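Local structure of endonuclease V (Homo sapiens, 6OZE) at residues Arg39-Phe47 with Pro227-Ser235; Ala55-Ser63 with Phe95-Leu103. The protein probably cleaves RNA strands at or near inosine in a metal-dependent reaction, as an endoribonuclease of the RNase H clan. The protein carries 4 engineered substitutions. All blocks are in the same frame, centred on the assembly; numbering follows the deposited sequence. Where two conformers were deposited one is given.

Interaction 1. Residues Arg39-Phe47 with Pro227-Ser235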
loop_
_atom_site.group_PDB
_atom_site.type_symbol
_atom_site.label_atom_id
_atom_site.label_comp_id
_atom_site.label_asym_id
_atom_site.label_seq_id
_atom_site.Cartn_x
_atom_site.Cartn_y
_atom_site.Cartn_z
ATOM N N ARG A 39 -8.259 -12.856 6.671
ATOM C CA ARG A 39 -7.604 -11.739 7.344
ATOM C C ARG A 39 -6.864 -10.873 6.336
ATOM O O ARG A 39 -6.063 -11.377 5.541
ATOM C CB ARG A 39 -6.620 -12.245 8.403
ATOM C CG ARG A 39 -7.304 -12.969 9.553
ATOM C CD ARG A 39 -6.294 -13.530 10.554
ATOM N NE ARG A 39 -5.344 -14.420 9.899
ATOM C CZ ARG A 39 -5.580 -15.695 9.610
ATOM N NH1 ARG A 39 -4.643 -16.414 9.011
ATOM N NH2 ARG A 39 -6.743 -16.255 9.919
ATOM N N VAL A 40 -7.129 -9.571 6.386
ATOM C CA VAL A 40 -6.498 -8.586 5.517
ATOM C C VAL A 40 -5.772 -7.587 6.408
ATOM O O VAL A 40 -6.358 -7.074 7.365
ATOM C CB VAL A 40 -7.540 -7.861 4.643
ATOM C CG1 VAL A 40 -6.879 -6.813 3.775
ATOM C CG2 VAL A 40 -8.324 -8.853 3.780
ATOM N N GLY A 41 -4.514 -7.315 6.092
ATOM C CA GLY A 41 -3.724 -6.397 6.875
ATOM C C GLY A 41 -3.660 -5.030 6.214
ATOM O O GLY A 41 -3.871 -4.882 5.003
ATOM N N GLY A 42 -3.393 -4.029 7.045
ATOM C CA GLY A 42 -3.156 -2.678 6.569
ATOM C C GLY A 42 -1.949 -2.113 7.293
ATOM O O GLY A 42 -1.714 -2.422 8.466
ATOM N N VAL A 43 -1.173 -1.316 6.576
ATOM C CA VAL A 43 0.039 -0.721 7.145
ATOM C C VAL A 43 0.061 0.769 6.859
ATOM O O VAL A 43 -0.446 1.233 5.832
ATOM C CB VAL A 43 1.369 -1.367 6.689
ATOM C CG1 VAL A 43 1.527 -2.766 7.266
ATOM C CG2 VAL A 43 1.483 -1.365 5.161
ATOM N N ASP A 44 0.695 1.521 7.772
ATOM C CA ASP A 44 0.812 2.962 7.632
ATOM C C ASP A 44 2.107 3.403 8.282
ATOM O O ASP A 44 2.498 2.855 9.312
ATOM C CB ASP A 44 -0.292 3.700 8.390
ATOM C CG ASP A 44 -0.076 5.208 8.400
ATOM O OD1 ASP A 44 -0.214 5.860 7.341
ATOM O OD2 ASP A 44 0.294 5.749 9.462
ATOM N N VAL A 45 2.744 4.399 7.679
ATOM C CA VAL A 45 3.743 5.222 8.347
ATOM C C VAL A 45 3.302 6.668 8.220
ATOM O O VAL A 45 2.988 7.130 7.116
ATOM C CB VAL A 45 5.151 5.036 7.751
ATOM C CG1 VAL A 45 6.154 5.957 8.469
ATOM C CG2 VAL A 45 5.572 3.600 7.888
ATOM N N SER A 46 3.287 7.385 9.342
ATOM C CA SER A 46 2.866 8.776 9.372
ATOM C C SER A 46 3.888 9.589 10.134
ATOM O O SER A 46 4.220 9.246 11.268
ATOM C CB SER A 46 1.519 8.918 10.087
ATOM O OG SER A 46 0.488 8.330 9.299
ATOM N N PHE A 47 4.347 10.684 9.538
ATOM C CA PHE A 47 5.296 11.559 10.206
ATOM C C PHE A 47 4.610 12.437 11.237
ATOM O O PHE A 47 3.451 12.840 11.081
ATOM C CB PHE A 47 6.013 12.450 9.197
ATOM C CG PHE A 47 6.903 11.699 8.281
ATOM C CD1 PHE A 47 6.411 11.161 7.105
ATOM C CD2 PHE A 47 8.231 11.503 8.605
ATOM C CE1 PHE A 47 7.229 10.453 6.258
ATOM C CE2 PHE A 47 9.053 10.802 7.764
ATOM C CZ PHE A 47 8.550 10.274 6.583
ATOM N N PRO A 227 -8.641 -1.490 5.961
ATOM C CA PRO A 227 -7.336 -1.806 6.592
ATOM C C PRO A 227 -6.379 -0.629 6.564
ATOM O O PRO A 227 -5.661 -0.394 7.555
ATOM C CB PRO A 227 -6.831 -3.013 5.784
ATOM C CG PRO A 227 -8.127 -3.647 5.203
ATOM C CD PRO A 227 -8.951 -2.427 4.854
ATOM N N VAL A 228 -6.360 0.133 5.477
ATOM C CA VAL A 228 -5.523 1.331 5.368
ATOM C C VAL A 228 -6.030 2.422 6.302
ATOM O O VAL A 228 -5.257 3.096 7.007
ATOM C CB VAL A 228 -5.538 1.805 3.900
ATOM C CG1 VAL A 228 -4.799 3.119 3.733
ATOM C CG2 VAL A 228 -4.973 0.728 2.978
ATOM N N ARG A 229 -7.349 2.604 6.331
ATOM C CA ARG A 229 -7.948 3.651 7.155
ATOM C C ARG A 229 -7.699 3.392 8.633
ATOM O O ARG A 229 -7.372 4.318 9.383
ATOM C CB ARG A 229 -9.455 3.713 6.876
ATOM C CG ARG A 229 -10.123 5.014 7.311
ATOM C CD ARG A 229 -11.605 5.038 7.007
ATOM N NE ARG A 229 -12.380 4.141 7.860
ATOM C CZ ARG A 229 -12.901 4.481 9.037
ATOM N NH1 ARG A 229 -13.600 3.592 9.728
ATOM N NH2 ARG A 229 -12.719 5.703 9.533
ATOM N N GLN A 230 -7.845 2.135 9.068
ATOM C CA GLN A 230 -7.610 1.820 10.479
ATOM C C GLN A 230 -6.141 1.971 10.842
ATOM O O GLN A 230 -5.828 2.396 11.956
ATOM C CB GLN A 230 -8.146 0.427 10.815
ATOM C CG GLN A 230 -9.676 0.323 10.740
ATOM C CD GLN A 230 -10.377 1.155 11.786
ATOM O OE1 GLN A 230 -9.839 1.396 12.870
ATOM N NE2 GLN A 230 -11.584 1.602 11.473
ATOM N N ALA A 231 -5.224 1.648 9.924
ATOM C CA ALA A 231 -3.810 1.836 10.247
ATOM C C ALA A 231 -3.481 3.319 10.351
ATOM O O ALA A 231 -2.699 3.719 11.226
ATOM C CB ALA A 231 -2.927 1.122 9.220
ATOM N N ASP A 232 -4.097 4.147 9.501
ATOM C CA ASP A 232 -3.886 5.587 9.585
ATOM C C ASP A 232 -4.398 6.130 10.915
ATOM O O ASP A 232 -3.715 6.934 11.567
ATOM C CB ASP A 232 -4.575 6.291 8.418
ATOM C CG ASP A 232 -4.315 7.784 8.411
ATOM O OD1 ASP A 232 -3.175 8.192 8.100
ATOM O OD2 ASP A 232 -5.247 8.550 8.727
ATOM N N ILE A 233 -5.596 5.716 11.324
ATOM C CA ILE A 233 -6.162 6.145 12.599
ATOM C C ILE A 233 -5.273 5.703 13.748
ATOM O O ILE A 233 -4.991 6.484 14.662
ATOM C CB ILE A 233 -7.599 5.614 12.752
ATOM C CG1 ILE A 233 -8.526 6.301 11.740
ATOM C CG2 ILE A 233 -8.112 5.826 14.183
ATOM C CD1 ILE A 233 -9.878 5.641 11.586
ATOM N N CYS A 234 -4.813 4.445 13.724
ATOM C CA CYS A 234 -3.931 3.973 14.796
ATOM C C CYS A 234 -2.675 4.837 14.913
ATOM O O CYS A 234 -2.237 5.171 16.026
ATOM C CB CYS A 234 -3.540 2.519 14.539
ATOM S SG CYS A 234 -4.808 1.341 15.011
ATOM N N SER A 235 -2.065 5.192 13.781
ATOM C CA SER A 235 -0.845 5.997 13.848
ATOM C C SER A 235 -1.134 7.381 14.412
ATOM O O SER A 235 -0.362 7.896 15.237
ATOM C CB SER A 235 -0.199 6.139 12.475
ATOM O OG SER A 235 0.364 4.929 12.051
HETATM O O HOH W 1 -2.522 3.567 6.031
#
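Asp44 OD2 is gripped by two serine hydroxyls, one from each side of this contact between strand 39-47 and helix 227-235. Ser235 OG donates from the helix over 2.7 Å to the anti lone pair, while Ser46 OG, two residues along the same strand, donates over 2.6 Å to the syn lone pair. With both lone pairs engaged, the carboxylate is probably held against rotation, and Ser235 OG is itself hydrogen-bonded to Ser58 on the neighbouring strand. CG of Asp44 stands trans to the backbone N (chi1 173°), which carries the group out over the helix. There OD1 comes within 3.8 Å of Asp232 OD1, the two carboxylate planes standing almost perpendicular (87°); the other oxygen of Asp232 forms a salt bridge to Arg236. Ala231 CB packs beneath, 3.8 Å from Asp44 CB. Farther back the two backbones draw closer: Gly42 CA points a C-H at Pro227 O (3.5 Å, 165° at the hydrogen), and a beta carbon on this residue would clash with that oxygen. Val40 CG1 meets Pro227 CG, and a water donates to both Val43 O and Val228 O. With an alanine in place of Asp44, the hydroxyls of Ser46 and Ser235 would probably both lose this acceptor, leaving them freer to turn. Asp44, Asp232 and Asp118, which Asp44 also touches, form a carboxylate cluster on the central sheet, consistent with the acidic, metal-dependent centres of RNase H-clan nucleases.

Interaction 2. Residues Ala55-Ser63 with Phe95-Leu103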
loop_
_atom_site.group_PDB
_atom_site.type_symbol
_atom_site.label_atom_id
_atom_site.label_comp_id
_atom_site.label_asym_id
_atom_site.label_seq_id
_atom_site.Cartn_x
_atom_site.Cartn_y
_atom_site.Cartn_z
ATOM N N ALA A 55 8.246 9.459 13.417
ATOM C CA ALA A 55 7.051 8.990 12.747
ATOM C C ALA A 55 6.439 7.881 13.583
ATOM O O ALA A 55 7.017 7.436 14.585
ATOM C CB ALA A 55 7.391 8.474 11.342
ATOM N N CYS A 56 5.251 7.445 13.182
ATOM C CA CYS A 56 4.630 6.264 13.759
ATOM C C CYS A 56 4.396 5.246 12.655
ATOM O O CYS A 56 3.939 5.603 11.562
ATOM C CB CYS A 56 3.302 6.616 14.427
ATOM S SG CYS A 56 2.546 5.238 15.267
ATOM N N ALA A 57 4.741 3.992 12.929
ATOM C CA ALA A 57 4.473 2.880 12.023
ATOM C C ALA A 57 3.395 2.015 12.652
ATOM O O ALA A 57 3.460 1.710 13.852
ATOM C CB ALA A 57 5.745 2.053 11.787
ATOM N N SER A 58 2.387 1.632 11.853
ATOM C CA SER A 58 1.274 0.852 12.369
ATOM C C SER A 58 0.964 -0.336 11.468
ATOM O O SER A 58 1.070 -0.247 10.235
ATOM C CB SER A 58 0.001 1.701 12.488
ATOM O OG SER A 58 0.204 2.763 13.426
ATOM N N LEU A 59 0.571 -1.435 12.100
ATOM C CA LEU A 59 0.069 -2.622 11.414
ATOM C C LEU A 59 -1.252 -3.007 12.043
ATOM O O LEU A 59 -1.350 -3.126 13.269
ATOM C CB LEU A 59 1.078 -3.771 11.551
ATOM C CG LEU A 59 0.572 -5.175 11.202
ATOM C CD1 LEU A 59 0.276 -5.262 9.707
ATOM C CD2 LEU A 59 1.617 -6.210 11.592
ATOM N N VAL A 60 -2.275 -3.190 11.203
ATOM C CA VAL A 60 -3.565 -3.680 11.665
ATOM C C VAL A 60 -3.924 -4.919 10.859
ATOM O O VAL A 60 -3.476 -5.093 9.721
ATOM C CB VAL A 60 -4.693 -2.630 11.569
ATOM C CG1 VAL A 60 -4.353 -1.401 12.419
ATOM C CG2 VAL A 60 -4.976 -2.249 10.095
ATOM N N VAL A 61 -4.679 -5.813 11.478
ATOM C CA VAL A 61 -5.267 -6.943 10.764
ATOM C C VAL A 61 -6.767 -6.904 10.990
ATOM O O VAL A 61 -7.224 -6.725 12.125
ATOM C CB VAL A 61 -4.686 -8.290 11.227
ATOM C CG1 VAL A 61 -5.289 -9.438 10.405
ATOM C CG2 VAL A 61 -3.150 -8.266 11.124
ATOM N N LEU A 62 -7.535 -7.053 9.910
ATOM C CA LEU A 62 -8.986 -7.062 9.973
ATOM C C LEU A 62 -9.521 -8.404 9.484
ATOM O O LEU A 62 -8.942 -9.045 8.602
ATOM C CB LEU A 62 -9.591 -5.954 9.086
ATOM C CG LEU A 62 -9.584 -4.516 9.603
ATOM C CD1 LEU A 62 -8.186 -3.971 9.854
ATOM C CD2 LEU A 62 -10.340 -3.622 8.617
ATOM N N SER A 63 -10.626 -8.828 10.070
ATOM C CA SER A 63 -11.323 -9.984 9.538
ATOM C C SER A 63 -11.908 -9.642 8.174
ATOM O O SER A 63 -12.153 -8.479 7.853
ATOM C CB SER A 63 -12.430 -10.392 10.495
ATOM O OG SER A 63 -13.344 -9.328 10.706
ATOM N N PHE A 95 10.727 -0.668 9.377
ATOM C CA PHE A 95 9.843 -0.650 10.533
ATOM C C PHE A 95 8.584 -1.461 10.297
ATOM O O PHE A 95 8.113 -2.158 11.204
ATOM C CB PHE A 95 9.523 0.793 10.908
ATOM C CG PHE A 95 10.749 1.602 11.138
ATOM C CD1 PHE A 95 11.482 1.437 12.298
ATOM C CD2 PHE A 95 11.215 2.475 10.173
ATOM C CE1 PHE A 95 12.638 2.157 12.511
ATOM C CE2 PHE A 95 12.382 3.192 10.381
ATOM C CZ PHE A 95 13.087 3.037 11.551
ATOM N N LEU A 96 8.028 -1.389 9.091
ATOM C CA LEU A 96 6.858 -2.197 8.805
ATOM C C LEU A 96 7.211 -3.675 8.822
ATOM O O LEU A 96 6.445 -4.501 9.328
ATOM C CB LEU A 96 6.284 -1.792 7.449
ATOM C CG LEU A 96 5.786 -0.348 7.394
ATOM C CD1 LEU A 96 5.239 -0.046 5.983
ATOM C CD2 LEU A 96 4.694 -0.139 8.430
ATOM N N LEU A 97 8.370 -4.030 8.270
ATOM C CA LEU A 97 8.783 -5.427 8.306
ATOM C C LEU A 97 8.919 -5.930 9.742
ATOM O O LEU A 97 8.532 -7.065 10.047
ATOM C CB LEU A 97 10.078 -5.606 7.516
ATOM C CG LEU A 97 10.379 -7.015 7.016
ATOM C CD1 LEU A 97 11.223 -6.931 5.781
ATOM C CD2 LEU A 97 11.111 -7.787 8.079
ATOM N N GLU A 98 9.459 -5.097 10.645
ATOM C CA GLU A 98 9.594 -5.482 12.045
ATOM C C GLU A 98 8.237 -5.722 12.702
ATOM O O GLU A 98 8.094 -6.628 13.534
ATOM C CB GLU A 98 10.361 -4.401 12.805
ATOM C CG GLU A 98 10.743 -4.785 14.208
ATOM C CD GLU A 98 11.843 -5.835 14.247
ATOM O OE1 GLU A 98 12.553 -5.998 13.231
ATOM O OE2 GLU A 98 11.994 -6.490 15.297
ATOM N N LEU A 99 7.237 -4.907 12.362
ATOM C CA LEU A 99 5.908 -5.130 12.925
ATOM C C LEU A 99 5.316 -6.446 12.435
ATOM O O LEU A 99 4.688 -7.174 13.213
ATOM C CB LEU A 99 4.967 -3.977 12.561
ATOM C CG LEU A 99 5.301 -2.629 13.210
ATOM C CD1 LEU A 99 4.383 -1.534 12.620
ATOM C CD2 LEU A 99 5.154 -2.714 14.708
ATOM N N VAL A 100 5.497 -6.759 11.150
ATOM C CA VAL A 100 4.968 -8.015 10.620
ATOM C C VAL A 100 5.649 -9.201 11.287
ATOM O O VAL A 100 4.996 -10.180 11.673
ATOM C CB VAL A 100 5.109 -8.047 9.087
ATOM C CG1 VAL A 100 4.685 -9.410 8.543
ATOM C CG2 VAL A 100 4.278 -6.943 8.465
ATOM N N GLN A 101 6.974 -9.125 11.465
ATOM C CA GLN A 101 7.678 -10.234 12.100
ATOM C C GLN A 101 7.270 -10.400 13.559
ATOM O O GLN A 101 7.098 -11.531 14.032
ATOM C CB GLN A 101 9.192 -10.071 11.964
ATOM C CG GLN A 101 9.963 -11.312 12.416
ATOM C CD GLN A 101 9.620 -12.542 11.584
ATOM O OE1 GLN A 101 9.268 -12.434 10.407
ATOM N NE2 GLN A 101 9.715 -13.716 12.198
ATOM N N GLN A 102 7.100 -9.293 14.290
ATOM C CA GLN A 102 6.589 -9.390 15.653
ATOM C C GLN A 102 5.263 -10.144 15.688
ATOM O O GLN A 102 5.055 -11.030 16.528
ATOM C CB GLN A 102 6.416 -7.998 16.261
ATOM C CG GLN A 102 5.658 -8.032 17.585
ATOM C CD GLN A 102 5.180 -6.669 18.048
ATOM O OE1 GLN A 102 5.167 -5.708 17.281
ATOM N NE2 GLN A 102 4.779 -6.582 19.313
ATOM N N LEU A 103 4.355 -9.804 14.777
ATOM C CA LEU A 103 3.085 -10.520 14.702
ATOM C C LEU A 103 3.309 -11.997 14.389
ATOM O O LEU A 103 2.724 -12.874 15.031
ATOM C CB LEU A 103 2.194 -9.861 13.650
ATOM C CG LEU A 103 0.828 -10.529 13.470
ATOM C CD1 LEU A 103 0.084 -10.590 14.800
ATOM C CD2 LEU A 103 0.020 -9.793 12.401
#
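Phe95, the one aromatic residue in the contact of strand 55-63 with helix 95-103, turns its ring aside: CB alone meets Ala57 CB, while the ring leads off toward Val77 and Leu79. The flat groups that are covered here are peptides. Leu99 CD1 lies over one face of the Ala57-Ser58 peptide, 3.6 Å from Ala57 O, and Leu59 CD2 returns the gesture over the Leu99-Val100 peptide, 3.6 Å from Leu99 O. The setting is the layered alpha/beta architecture of the RNase H-like fold, in which this helix packs on one face of the mixed sheet, the axes of segments 95-103 and 55-63 lying 37° apart in direction and 8.2 Å apart at their closest. No hydrogen bond crosses the interface, so shape and apolar burial carry it. Ala57, Leu59 and Val61, alternate residues of the strand, all present their side chains to the helix. Small Ala57 leaves room for Leu99 CD1, which settles 3.9 Å from its CB, and for Leu96 CD2, on a side chain that also reaches Val43 and Val45 of the adjacent strand. Leu59 sits midway; chi1 at 165° sends CG out opposite the backbone N, and the second torsion then lays CD2 on the helix backbone beside Val100, while its CB faces Leu99 CB at 4.0 Å. Ser58, between the inward residues, points its side chain to the other face of the sheet. At the C-terminal end of the interface Leu103 CD2 touches two side chains of the strand, Val61 CG2 at 3.7 Å and Leu59 CD2 at 4.0 Å.

How the interactions relate
From the N terminus the chain first lays down strand 39-47 and then its antiparallel neighbour 54-63, the two joined by backbone pairing such as Val40 O with Leu62 N. After strand 69-78 it enters helix 89-106, which closes a short loop back onto 55-63 and makes interaction 2. The rest of the sheet follows before helix 226-242 returns to 39-47, so interaction 1 spans 179 residues and encloses the whole of interaction 2 along the chain. The helices cover opposite faces of the sheet, with the paired strands between them. Strand 54-63 is thus shared: one face packs on helix 89-106, and the other looks toward helix 226-242, where Val60 touches Cys234.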